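PDB 3WYZ: ribonuclease P protein component 3 from Thermococcus kodakarensis KOD1, which probably serves as a protein subunit of ribonuclease P, the RNA-based enzyme that cleaves the 5'-ends of precursor tRNAs to give mature tRNA. Local coordinates for residues A127-L141 against T162-T176. Residues are numbered along the deposited sequence; the frame is centred on the assembly and turned at random.
Sequences AGMAARRGVAIGFSL and TWQLVKKYRVPRFIT
Phe139 reaches from strand 136-140 to helix 162-168; CG is anti to the carbonyl carbon (chi1 -70°), which carries the ring toward the helix. Its ring tip, CZ, comes to 3.9 Å from CA of Trp163, with the CG2 methyls of Thr162 and Val166 close by. CB of Arg173 lies at the ring's edge, and CD1 of Ile175 packs 3.5 Å from CB of Phe139. An alanine here would probably open a gap between sheet and helix where the ring now meets Thr162, Trp163 and Val166. Ile137, on the same face, sets CG1 3.7 Å from CG2 of Val166.

On the other face the Phe174 ring lies over Gly138, whose CA makes a CH-pi contact 4.0 Å from the ring centroid; Phe174 CG stands between its backbone N and carbonyl carbon (chi1 54°), which swings the ring across toward that strand.

The two strands run parallel, joined by five backbone bonds from Ile137 N to Pro172 O through to Leu141 N to Thr176 O. Phe139 N to Phe174 O (2.9 Å) is nearly straight at 170°.

Farther back, Val171 packs against helix 127-133, its CG1 3.6 Å from CB of Ala130, while the Tyr169 ring has Gly128 N over one face, its CD1 touches CB of Ala127 and its hydroxyl bonds His124. Arg173 curls back so that NH1 donates to Val171 O (3.0 Å), tying the side chain to the backbone just before strand 173-176; Val171 O lies in the guanidinium plane, while NH1 stands above the carbonyl plane. Beyond these two segments, the Phe139 ring also meets that of Trp114, and helices 188-198 and 202-209 pack on Ile175. Strand 136-140, helix 149-168 and strand 173-176 form a beta-alpha-beta crossover, the repeating element of this TIM barrel-like fold.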
# COMPACT_ATOMS: atom_id res chain seq x y z
N ALA A 127 -11.58 -1.74 10.58
CA ALA A 127 -10.93 -0.48 10.96
C ALA A 127 -10.39 -0.58 12.37
O ALA A 127 -9.26 -0.17 12.64
CB ALA A 127 -11.90 0.68 10.84
N GLY A 128 -11.21 -1.14 13.26
CA GLY A 128 -10.83 -1.36 14.65
C GLY A 128 -9.63 -2.26 14.79
O GLY A 128 -8.68 -1.92 15.49
N MET A 129 -9.66 -3.41 14.13
CA MET A 129 -8.55 -4.37 14.20
C MET A 129 -7.27 -3.81 13.60
O MET A 129 -6.18 -4.09 14.11
CB MET A 129 -8.91 -5.67 13.48
CG MET A 129 -9.95 -6.51 14.19
SD MET A 129 -10.10 -8.16 13.46
CE MET A 129 -10.86 -7.76 11.89
N ALA A 130 -7.39 -3.02 12.53
CA ALA A 130 -6.22 -2.41 11.90
C ALA A 130 -5.49 -1.44 12.84
O ALA A 130 -4.26 -1.36 12.85
CB ALA A 130 -6.62 -1.69 10.62
N ALA A 131 -6.25 -0.69 13.63
CA ALA A 131 -5.68 0.26 14.58
C ALA A 131 -5.00 -0.49 15.74
O ALA A 131 -3.88 -0.15 16.12
CB ALA A 131 -6.75 1.19 15.10
N ARG A 132 -5.66 -1.51 16.26
CA ARG A 132 -5.11 -2.31 17.37
C ARG A 132 -3.95 -3.20 16.93
O ARG A 132 -3.13 -3.57 17.76
CB ARG A 132 -6.19 -3.18 18.02
CG ARG A 132 -7.43 -2.43 18.49
CD ARG A 132 -7.11 -1.22 19.33
NE ARG A 132 -6.40 -1.56 20.57
CZ ARG A 132 -6.07 -0.66 21.50
NH1 ARG A 132 -6.38 0.62 21.34
NH2 ARG A 132 -5.44 -1.05 22.61
N ARG A 133 -3.89 -3.55 15.64
CA ARG A 133 -2.77 -4.33 15.10
C ARG A 133 -1.71 -3.45 14.43
O ARG A 133 -0.68 -3.96 13.99
CB ARG A 133 -3.27 -5.36 14.07
CG ARG A 133 -4.29 -6.36 14.59
CD ARG A 133 -3.70 -7.41 15.52
NE ARG A 133 -4.51 -8.63 15.52
CZ ARG A 133 -5.73 -8.76 16.06
NH1 ARG A 133 -6.33 -7.74 16.66
NH2 ARG A 133 -6.36 -9.93 15.99
N GLY A 134 -1.96 -2.15 14.33
CA GLY A 134 -1.02 -1.22 13.70
C GLY A 134 -0.83 -1.41 12.20
O GLY A 134 0.22 -1.06 11.66
N VAL A 135 -1.84 -1.95 11.52
CA VAL A 135 -1.75 -2.24 10.08
C VAL A 135 -2.17 -1.02 9.26
O VAL A 135 -3.28 -0.52 9.43
CB VAL A 135 -2.65 -3.44 9.71
CG1 VAL A 135 -2.57 -3.72 8.21
CG2 VAL A 135 -2.24 -4.68 10.50
N ALA A 136 -1.28 -0.55 8.39
CA ALA A 136 -1.55 0.64 7.58
C ALA A 136 -2.46 0.33 6.40
O ALA A 136 -2.49 -0.79 5.89
CB ALA A 136 -0.24 1.23 7.07
N ILE A 137 -3.22 1.34 5.98
CA ILE A 137 -4.03 1.23 4.76
C ILE A 137 -3.36 2.00 3.63
O ILE A 137 -3.08 3.18 3.77
CB ILE A 137 -5.45 1.78 4.97
CG1 ILE A 137 -6.15 1.01 6.09
CG2 ILE A 137 -6.27 1.69 3.68
CD1 ILE A 137 -6.40 -0.46 5.79
N GLY A 138 -3.12 1.30 2.52
CA GLY A 138 -2.56 1.90 1.32
C GLY A 138 -3.61 2.38 0.33
O GLY A 138 -4.35 1.59 -0.24
N PHE A 139 -3.65 3.70 0.13
CA PHE A 139 -4.55 4.31 -0.85
C PHE A 139 -3.84 4.43 -2.19
O PHE A 139 -3.12 5.41 -2.42
CB PHE A 139 -5.00 5.69 -0.37
CG PHE A 139 -5.94 5.65 0.80
CD1 PHE A 139 -5.44 5.64 2.09
CD2 PHE A 139 -7.30 5.61 0.61
CE1 PHE A 139 -6.30 5.60 3.17
CE2 PHE A 139 -8.17 5.56 1.68
CZ PHE A 139 -7.67 5.56 2.97
N SER A 140 -4.05 3.44 -3.06
CA SER A 140 -3.39 3.39 -4.36
C SER A 140 -4.10 4.29 -5.35
O SER A 140 -5.32 4.29 -5.43
CB SER A 140 -3.35 1.96 -4.89
OG SER A 140 -4.64 1.51 -5.27
N LEU A 141 -3.33 5.06 -6.12
CA LEU A 141 -3.86 5.87 -7.20
C LEU A 141 -4.08 5.05 -8.49
O LEU A 141 -4.84 5.46 -9.36
CB LEU A 141 -2.92 7.04 -7.47
CG LEU A 141 -3.20 7.99 -8.63
CD1 LEU A 141 -4.59 8.61 -8.58
CD2 LEU A 141 -2.14 9.08 -8.67
N THR A 162 -13.50 4.50 3.20
CA THR A 162 -12.35 3.94 3.89
C THR A 162 -11.58 5.02 4.65
O THR A 162 -11.13 4.80 5.77
CB THR A 162 -11.41 3.23 2.91
OG1 THR A 162 -12.13 2.19 2.23
CG2 THR A 162 -10.24 2.62 3.63
N TRP A 163 -11.41 6.19 4.04
CA TRP A 163 -10.73 7.30 4.71
C TRP A 163 -11.45 7.70 6.00
O TRP A 163 -10.82 7.87 7.03
CB TRP A 163 -10.58 8.51 3.78
CG TRP A 163 -10.31 9.79 4.52
CD1 TRP A 163 -11.09 10.90 4.53
CD2 TRP A 163 -9.20 10.07 5.38
NE1 TRP A 163 -10.53 11.87 5.33
CE2 TRP A 163 -9.37 11.38 5.87
CE3 TRP A 163 -8.08 9.34 5.79
CZ2 TRP A 163 -8.45 11.99 6.74
CZ3 TRP A 163 -7.16 9.94 6.66
CH2 TRP A 163 -7.37 11.26 7.13
N GLN A 164 -12.77 7.85 5.93
CA GLN A 164 -13.56 8.27 7.09
C GLN A 164 -13.42 7.30 8.26
O GLN A 164 -13.40 7.70 9.41
CB GLN A 164 -15.04 8.40 6.70
CG GLN A 164 -15.35 9.56 5.76
CD GLN A 164 -16.74 9.46 5.13
OE1 GLN A 164 -17.71 9.14 5.80
NE2 GLN A 164 -16.83 9.74 3.84
N LEU A 165 -13.34 6.01 7.94
CA LEU A 165 -13.13 4.95 8.93
C LEU A 165 -11.70 4.98 9.46
O LEU A 165 -11.49 4.99 10.67
CB LEU A 165 -13.42 3.57 8.33
CG LEU A 165 -14.90 3.22 8.18
CD1 LEU A 165 -15.09 2.03 7.25
CD2 LEU A 165 -15.52 2.95 9.54
N VAL A 166 -10.73 4.99 8.55
CA VAL A 166 -9.31 5.13 8.88
C VAL A 166 -9.07 6.32 9.82
O VAL A 166 -8.35 6.20 10.82
CB VAL A 166 -8.46 5.31 7.59
CG1 VAL A 166 -7.11 5.93 7.89
CG2 VAL A 166 -8.28 3.98 6.86
N LYS A 167 -9.68 7.45 9.50
CA LYS A 167 -9.50 8.66 10.28
C LYS A 167 -10.10 8.53 11.68
O LYS A 167 -9.48 8.95 12.67
CB LYS A 167 -10.12 9.85 9.54
CG LYS A 167 -9.73 11.21 10.12
CD LYS A 167 -10.94 11.93 10.68
CE LYS A 167 -10.67 13.42 10.87
NZ LYS A 167 -11.93 14.21 10.86
N LYS A 168 -11.30 7.94 11.77
CA LYS A 168 -11.99 7.79 13.04
C LYS A 168 -11.27 6.82 13.97
O LYS A 168 -11.12 7.08 15.16
CB LYS A 168 -13.43 7.29 12.81
CG LYS A 168 -14.33 7.46 14.03
CD LYS A 168 -15.68 6.81 13.82
CE LYS A 168 -16.57 7.61 12.87
NZ LYS A 168 -17.56 6.73 12.18
N TYR A 169 -10.81 5.70 13.43
CA TYR A 169 -10.12 4.68 14.22
C TYR A 169 -8.61 4.92 14.34
O TYR A 169 -7.90 4.11 14.93
CB TYR A 169 -10.40 3.29 13.62
CG TYR A 169 -11.78 2.79 13.95
CD1 TYR A 169 -12.87 3.09 13.13
CD2 TYR A 169 -12.01 2.03 15.10
CE1 TYR A 169 -14.14 2.63 13.44
CE2 TYR A 169 -13.28 1.58 15.41
CZ TYR A 169 -14.34 1.88 14.58
OH TYR A 169 -15.59 1.43 14.88
N ARG A 170 -8.13 6.03 13.79
CA ARG A 170 -6.71 6.39 13.87
C ARG A 170 -5.82 5.27 13.33
O ARG A 170 -4.85 4.87 13.96
CB ARG A 170 -6.33 6.77 15.31
CG ARG A 170 -7.27 7.77 15.96
CD ARG A 170 -6.59 8.63 17.01
NE ARG A 170 -5.70 9.64 16.42
CZ ARG A 170 -5.05 10.59 17.10
NH1 ARG A 170 -5.17 10.69 18.43
NH2 ARG A 170 -4.27 11.45 16.46
N VAL A 171 -6.18 4.76 12.15
CA VAL A 171 -5.42 3.69 11.51
C VAL A 171 -4.30 4.34 10.71
O VAL A 171 -4.53 5.37 10.07
CB VAL A 171 -6.29 2.85 10.55
CG1 VAL A 171 -5.49 1.69 9.96
CG2 VAL A 171 -7.53 2.33 11.25
N PRO A 172 -3.08 3.77 10.74
CA PRO A 172 -2.03 4.34 9.89
C PRO A 172 -2.41 4.23 8.42
O PRO A 172 -3.17 3.33 8.04
CB PRO A 172 -0.81 3.47 10.20
CG PRO A 172 -1.10 2.84 11.53
CD PRO A 172 -2.59 2.66 11.58
N ARG A 173 -1.89 5.13 7.59
CA ARG A 173 -2.20 5.11 6.16
C ARG A 173 -1.15 5.85 5.35
O ARG A 173 -0.37 6.63 5.88
CB ARG A 173 -3.58 5.71 5.89
CG ARG A 173 -3.72 7.19 6.23
CD ARG A 173 -3.85 7.39 7.73
NE ARG A 173 -4.11 8.77 8.09
CZ ARG A 173 -4.52 9.18 9.29
NH1 ARG A 173 -4.72 8.31 10.29
NH2 ARG A 173 -4.74 10.48 9.49
N PHE A 174 -1.16 5.59 4.05
CA PHE A 174 -0.34 6.34 3.12
C PHE A 174 -0.99 6.38 1.75
O PHE A 174 -1.79 5.50 1.41
CB PHE A 174 1.07 5.74 3.03
CG PHE A 174 1.09 4.28 2.70
CD1 PHE A 174 1.09 3.85 1.38
CD2 PHE A 174 1.16 3.33 3.70
CE1 PHE A 174 1.12 2.50 1.07
CE2 PHE A 174 1.20 1.98 3.40
CZ PHE A 174 1.18 1.56 2.08
N ILE A 175 -0.67 7.42 0.98
CA ILE A 175 -1.08 7.51 -0.41
C ILE A 175 0.08 7.01 -1.27
O ILE A 175 1.24 7.33 -1.00
CB ILE A 175 -1.40 8.96 -0.84
CG1 ILE A 175 -2.39 9.63 0.12
CG2 ILE A 175 -1.92 8.98 -2.28
CD1 ILE A 175 -3.71 8.92 0.28
N THR A 176 -0.24 6.23 -2.30
CA THR A 176 0.77 5.73 -3.22
C THR A 176 0.25 5.57 -4.64
O THR A 176 -0.94 5.41 -4.85
CB THR A 176 1.37 4.40 -2.72
OG1 THR A 176 2.37 3.95 -3.65
CG2 THR A 176 0.30 3.32 -2.56